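Local atomic coordinates of phosphoribosylaminoimidazole carboxylase, ATPase subunit (Thermotoga maritima, PDB entry 3AX6), a protein that probably catalyses the ATP-dependent carboxylation of 5-aminoimidazole ribonucleotide with bicarbonate to N5-carboxyaminoimidazole ribonucleotide, a step of purine biosynthesis. Residues A[183-186]-A[187-191]; A[221-224]-A[225-228]; A[360-363]-A[364-367]. One frame throughout, in Å; residues are numbered along the deposited sequence.

Contact 1: residues A[183-186]-A[187-191]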
# COMPACT_ATOMS: atom_id res chain seq x y z
N ALA A 183 -12.19 12.00 -8.93
CA ALA A 183 -13.08 11.59 -7.86
C ALA A 183 -13.93 12.77 -7.42
O ALA A 183 -13.51 13.92 -7.50
CB ALA A 183 -12.29 11.06 -6.68
N ARG A 184 -15.14 12.47 -6.95
CA ARG A 184 -16.05 13.50 -6.49
C ARG A 184 -16.87 13.01 -5.30
O ARG A 184 -17.29 11.85 -5.25
CB ARG A 184 -16.98 13.92 -7.64
CG ARG A 184 -17.99 15.01 -7.28
CD ARG A 184 -18.78 15.45 -8.51
NE ARG A 184 -19.80 16.47 -8.22
CZ ARG A 184 -20.92 16.25 -7.54
NH1 ARG A 184 -21.19 15.04 -7.06
NH2 ARG A 184 -21.78 17.24 -7.35
N ASN A 185 -17.07 13.92 -4.35
CA ASN A 185 -17.85 13.74 -3.12
C ASN A 185 -19.30 14.06 -3.38
O ASN A 185 -19.63 14.63 -4.42
CB ASN A 185 -17.41 14.75 -2.05
CG ASN A 185 -16.39 14.20 -1.14
OD1 ASN A 185 -15.88 14.91 -0.27
ND2 ASN A 185 -16.07 12.92 -1.30
N GLU A 186 -20.16 13.74 -2.43
CA GLU A 186 -21.56 14.08 -2.57
C GLU A 186 -21.65 15.58 -2.24
O GLU A 186 -22.54 16.28 -2.72
CB GLU A 186 -22.43 13.27 -1.61
CG GLU A 186 -23.91 13.37 -1.92
CD GLU A 186 -24.71 12.19 -1.39
OE1 GLU A 186 -25.91 12.09 -1.71
OE2 GLU A 186 -24.13 11.37 -0.66
N LYS A 187 -20.69 16.06 -1.45
CA LYS A 187 -20.61 17.47 -1.07
C LYS A 187 -20.23 18.31 -2.28
O LYS A 187 -20.41 19.53 -2.29
CB LYS A 187 -19.55 17.68 0.02
CG LYS A 187 -20.00 17.40 1.45
CD LYS A 187 -18.83 17.53 2.42
CE LYS A 187 -19.29 17.69 3.86
NZ LYS A 187 -20.21 16.59 4.28
N GLY A 188 -19.69 17.65 -3.30
CA GLY A 188 -19.31 18.37 -4.51
C GLY A 188 -17.81 18.60 -4.67
O GLY A 188 -17.38 19.14 -5.69
N GLU A 189 -17.02 18.21 -3.68
CA GLU A 189 -15.58 18.39 -3.80
C GLU A 189 -15.05 17.48 -4.91
O GLU A 189 -15.44 16.32 -5.00
CB GLU A 189 -14.87 18.07 -2.48
CG GLU A 189 -13.37 17.87 -2.65
CD GLU A 189 -12.59 17.86 -1.34
OE1 GLU A 189 -13.06 17.25 -0.36
OE2 GLU A 189 -11.49 18.46 -1.31
N ILE A 190 -14.18 18.02 -5.77
CA ILE A 190 -13.59 17.23 -6.86
C ILE A 190 -12.08 17.10 -6.68
O ILE A 190 -11.43 17.99 -6.13
CB ILE A 190 -13.85 17.86 -8.28
CG1 ILE A 190 -13.29 19.28 -8.32
CG2 ILE A 190 -15.33 17.85 -8.61
CD1 ILE A 190 -13.48 20.00 -9.66
N ALA A 191 -11.53 15.99 -7.15
CA ALA A 191 -10.10 15.71 -7.06
C ALA A 191 -9.69 15.14 -8.41
O ALA A 191 -10.13 14.07 -8.80
CB ALA A 191 -9.83 14.70 -5.95
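Arg184 and Ile190 face each other as a non-hydrogen-bonded antiparallel pair, their side chains set aslant on one face of the sheet, with Arg184 CG 4.1 Å from Ile190 CG2. With CG anti to the backbone N (chi1 -180°), the arginine runs extended to NE and carries its guanidinium back over the turn, where Gly188 CA lies against one face, offset toward the rim, 3.9 Å from Arg184 NH2. NH1 bonds to the carbonyl of Gly237. Replacing Arg184 by an alanine takes away the guanidinium and would probably leave the Gly237 carbonyl without this donor and Gly188 CA without the group against it. On the other face Ala183 and Ala191 form a hydrogen-bonded pair, Ala183 CB 4.5 Å from Ala191 CB; Ala183 N gives to Ala191 O at 2.9 Å. Asn185 and Glu189 run side by side in the same direction, amide and carboxylate planes 72° apart; Glu189 OE1 accepts from Leu290 N, and Asn185 N donates to Glu189 O at 3.0 Å. A weak bond from Gly188 N to Asn185 O, 3.2 Å, spans the turn. This ends the beta hairpin of strands 174-184 and 190-198: Arg184 and Ile190 pack on helix 218-235, Ala183 and Ala191 on helix 277-285.

Contact 2: residues A[221-224]-A[225-228]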
# COMPACT_ATOMS: atom_id res chain seq x y z
N SER A 221 -3.03 18.69 -21.74
CA SER A 221 -3.21 18.14 -20.39
C SER A 221 -4.25 18.95 -19.62
O SER A 221 -5.11 18.40 -18.93
CB SER A 221 -1.90 18.18 -19.62
OG SER A 221 -0.80 17.90 -20.46
N LYS A 222 -4.14 20.27 -19.72
CA LYS A 222 -5.05 21.17 -19.04
C LYS A 222 -6.50 20.96 -19.49
O LYS A 222 -7.41 20.88 -18.67
CB LYS A 222 -4.62 22.62 -19.27
CG LYS A 222 -5.50 23.67 -18.59
CD LYS A 222 -4.83 25.04 -18.61
CE LYS A 222 -5.74 26.13 -18.06
NZ LYS A 222 -6.93 26.33 -18.93
N ILE A 223 -6.70 20.87 -20.80
CA ILE A 223 -8.03 20.66 -21.36
C ILE A 223 -8.58 19.26 -21.04
O ILE A 223 -9.77 19.11 -20.79
CB ILE A 223 -8.03 20.87 -22.89
CG1 ILE A 223 -7.85 22.35 -23.21
CG2 ILE A 223 -9.33 20.32 -23.51
CD1 ILE A 223 -7.80 22.67 -24.70
N ALA A 224 -7.71 18.26 -21.05
CA ALA A 224 -8.11 16.88 -20.75
C ALA A 224 -8.64 16.76 -19.32
O ALA A 224 -9.60 16.03 -19.07
CB ALA A 224 -6.93 15.93 -20.95
N ARG A 225 -7.99 17.46 -18.39
CA ARG A 225 -8.39 17.43 -16.99
C ARG A 225 -9.68 18.22 -16.82
O ARG A 225 -10.49 17.92 -15.95
CB ARG A 225 -7.28 18.01 -16.10
CG ARG A 225 -5.99 17.19 -16.10
CD ARG A 225 -4.91 17.75 -15.17
NE ARG A 225 -5.29 17.67 -13.76
CZ ARG A 225 -4.45 17.36 -12.76
NH1 ARG A 225 -3.18 17.08 -13.02
NH2 ARG A 225 -4.89 17.31 -11.51
N GLU A 226 -9.87 19.22 -17.67
CA GLU A 226 -11.07 20.04 -17.64
C GLU A 226 -12.25 19.23 -18.19
O GLU A 226 -13.33 19.22 -17.59
CB GLU A 226 -10.88 21.32 -18.46
CG GLU A 226 -9.86 22.30 -17.87
CD GLU A 226 -9.64 23.55 -18.73
OE1 GLU A 226 -8.84 24.42 -18.31
OE2 GLU A 226 -10.24 23.67 -19.82
N ILE A 227 -12.04 18.55 -19.31
CA ILE A 227 -13.10 17.74 -19.92
C ILE A 227 -13.55 16.67 -18.93
O ILE A 227 -14.73 16.49 -18.68
CB ILE A 227 -12.61 17.03 -21.20
CG1 ILE A 227 -12.03 18.03 -22.20
CG2 ILE A 227 -13.76 16.25 -21.83
CD1 ILE A 227 -13.01 19.05 -22.68
N ALA A 228 -12.57 15.95 -18.38
CA ALA A 228 -12.84 14.87 -17.44
C ALA A 228 -13.61 15.34 -16.23
O ALA A 228 -14.57 14.71 -15.80
CB ALA A 228 -11.54 14.21 -17.01
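Lys222 reaches along the helix surface and crosses Glu226 aslant, its aliphatic chain passing close to the carboxylate before the amine closes on it. Its CG stands anti to the backbone N (chi1 -180°), and the chain stays extended until a bend at the last torsion, chi4 -65°, turns NZ back toward the glutamate. The salt bridge runs from Lys222 NZ to Glu226 OE1 at 2.8 Å, on the syn side of that oxygen and a little out of the carboxylate plane. Lys222 CG also comes within 3.4 Å of Glu226 OE1, so apolar and charged parts of the lysine both meet one carboxylate oxygen. Glu226, extended beyond CG, passes beside the carbonyl of Lys222.

One step on, Ile223 and Ile227 lie side by side and point the same way; the branch methyl CG2 of Ile223 rests 3.8 Å from CG1 of Ile227. Arg225 leans its CG on the Ser221 carbonyl, 3.2 Å from Ser221 O, before the chain bends and leads its guanidinium away from the preceding turn. Beneath these side chains the backbone bonds continue in step, Ile227 N to Ile223 O at 2.8 Å and Ala228 N to Ala224 O at 3.1 Å.

Ala224 and Ala228 present small buried methyls to Met245 and Ile243 of strand 239-248, whereas Arg225 packs on Cys192 and Val195 of strand 190-198. The i to i+4 salt bridge and the i to i+4 isoleucine pair are characteristic of an alpha-helix; helix 218-235 is two-sided here, with Ala224 and Ala228 packed on the antiparallel sheet of the ATP-grasp domain and Lys222 and Glu226 exposed.

Contact 3: residues A[360-363]-A[364-367]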
# COMPACT_ATOMS: atom_id res chain seq x y z
N LYS A 360 13.01 1.47 -19.19
CA LYS A 360 13.17 0.39 -18.23
C LYS A 360 11.97 -0.55 -18.28
O LYS A 360 12.14 -1.78 -18.31
CB LYS A 360 13.30 0.96 -16.82
CG LYS A 360 14.56 1.78 -16.57
CD LYS A 360 14.53 2.33 -15.15
CE LYS A 360 15.77 3.16 -14.84
NZ LYS A 360 15.78 3.59 -13.41
N ALA A 361 10.78 0.02 -18.32
CA ALA A 361 9.55 -0.77 -18.34
C ALA A 361 9.47 -1.70 -19.53
O ALA A 361 9.15 -2.88 -19.38
CB ALA A 361 8.34 0.15 -18.32
N LEU A 362 9.75 -1.19 -20.73
CA LEU A 362 9.70 -2.00 -21.94
C LEU A 362 10.77 -3.08 -21.93
O LEU A 362 10.57 -4.17 -22.47
CB LEU A 362 9.85 -1.13 -23.18
CG LEU A 362 8.72 -0.13 -23.40
CD1 LEU A 362 8.91 0.56 -24.75
CD2 LEU A 362 7.38 -0.86 -23.36
N ARG A 363 11.90 -2.77 -21.32
CA ARG A 363 13.00 -3.70 -21.22
C ARG A 363 12.62 -4.85 -20.28
O ARG A 363 12.97 -6.01 -20.52
CB ARG A 363 14.24 -2.96 -20.70
CG ARG A 363 15.50 -3.79 -20.63
CD ARG A 363 16.70 -2.88 -20.44
NE ARG A 363 16.59 -2.10 -19.22
CZ ARG A 363 17.36 -1.06 -18.93
NH1 ARG A 363 18.29 -0.66 -19.79
NH2 ARG A 363 17.20 -0.41 -17.79
N ALA A 364 11.90 -4.51 -19.21
CA ALA A 364 11.47 -5.50 -18.23
C ALA A 364 10.22 -6.25 -18.70
O ALA A 364 9.95 -7.36 -18.24
CB ALA A 364 11.20 -4.81 -16.90
N LYS A 365 9.46 -5.64 -19.60
CA LYS A 365 8.25 -6.26 -20.13
C LYS A 365 8.57 -7.58 -20.83
O LYS A 365 7.70 -8.43 -20.99
CB LYS A 365 7.56 -5.30 -21.11
CG LYS A 365 6.34 -5.88 -21.83
CD LYS A 365 5.65 -4.81 -22.67
CE LYS A 365 4.57 -5.42 -23.57
NZ LYS A 365 3.57 -6.21 -22.81
N LYS A 366 9.83 -7.74 -21.23
CA LYS A 366 10.27 -8.96 -21.91
C LYS A 366 10.90 -9.94 -20.94
O LYS A 366 11.08 -11.11 -21.28
CB LYS A 366 11.29 -8.60 -22.99
CG LYS A 366 10.74 -7.68 -24.07
CD LYS A 366 11.83 -7.25 -25.04
CE LYS A 366 11.28 -6.31 -26.09
NZ LYS A 366 12.35 -5.78 -26.97
N ILE A 367 11.23 -9.46 -19.75
CA ILE A 367 11.86 -10.28 -18.71
C ILE A 367 10.88 -10.92 -17.73
O ILE A 367 10.98 -12.11 -17.43
CB ILE A 367 12.88 -9.42 -17.93
CG1 ILE A 367 13.97 -8.93 -18.89
CG2 ILE A 367 13.48 -10.21 -16.78
CD1 ILE A 367 15.00 -8.02 -18.24
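The backbone keeps its alpha-helical i to i+4 bonds up to Ala364 N on Lys360 O, 2.9 Å, and Lys365 N on Ala361 O, 2.8 Å, the latter more bent at the hydrogen (131°), after which Ile367 N turns to Ala364 O at 2.9 Å, an i to i+3 bond. The Ala364 methyl rests over the preceding turn, its CB 3.5 Å from Lys360 O, and also touches Phe347 of strand 343-350 and Ile325. Lys365 begins close to the helix, with CB 3.4 Å from Ala361 O, but its chain then leads away, bending only at the last torsion and passing Leu362 loosely, CD of Lys365 4.4 Å from Leu362 CD2.

This is the C-terminal end of helix 354-364, where the chain leaves for strand 369-372; the helix packs through Ala361 on Val300 and Val302 of strand 299-305, and through Ala361 and the buried Lys360 on Val349 of strand 343-350.

Ile367 folds back on the last turn: with CG1 anti to the carbonyl carbon (chi1 -62°), it brings CG1 to 3.5 Å from Arg363 O, and CD1 also approaches that oxygen. Lys366 stays extended, its CG running past the carbonyl of Leu362. Arg363 bends at chi3 and sends its guanidinium back up the helix to a salt bridge with Glu359, one turn earlier. Lys360, extended throughout, carries its NZ to a salt bridge with Asp351 and a hydrogen bond with the carbonyl of Glu326.

In the fold
From the N terminus, the chain first reaches contact 1, which closes the tight turn between strands 174-184 and 190-198. Contact 2 follows on helix 218-235, and contact 3 comes last, at the end of helix 354-364. The three follow one another along the chain, none enclosing or crossing another. Contacts 1 and 2 belong to the ATP-grasp domain and stand about 17 Å apart between centres; helix 218-235 links them, since it covers the hairpin end as well as strand 239-248. Contact 3 lies about 37 Å from contact 1 and 30 Å from contact 2, between centres, on strands 299-305 and 343-350 farther along the same antiparallel sheet.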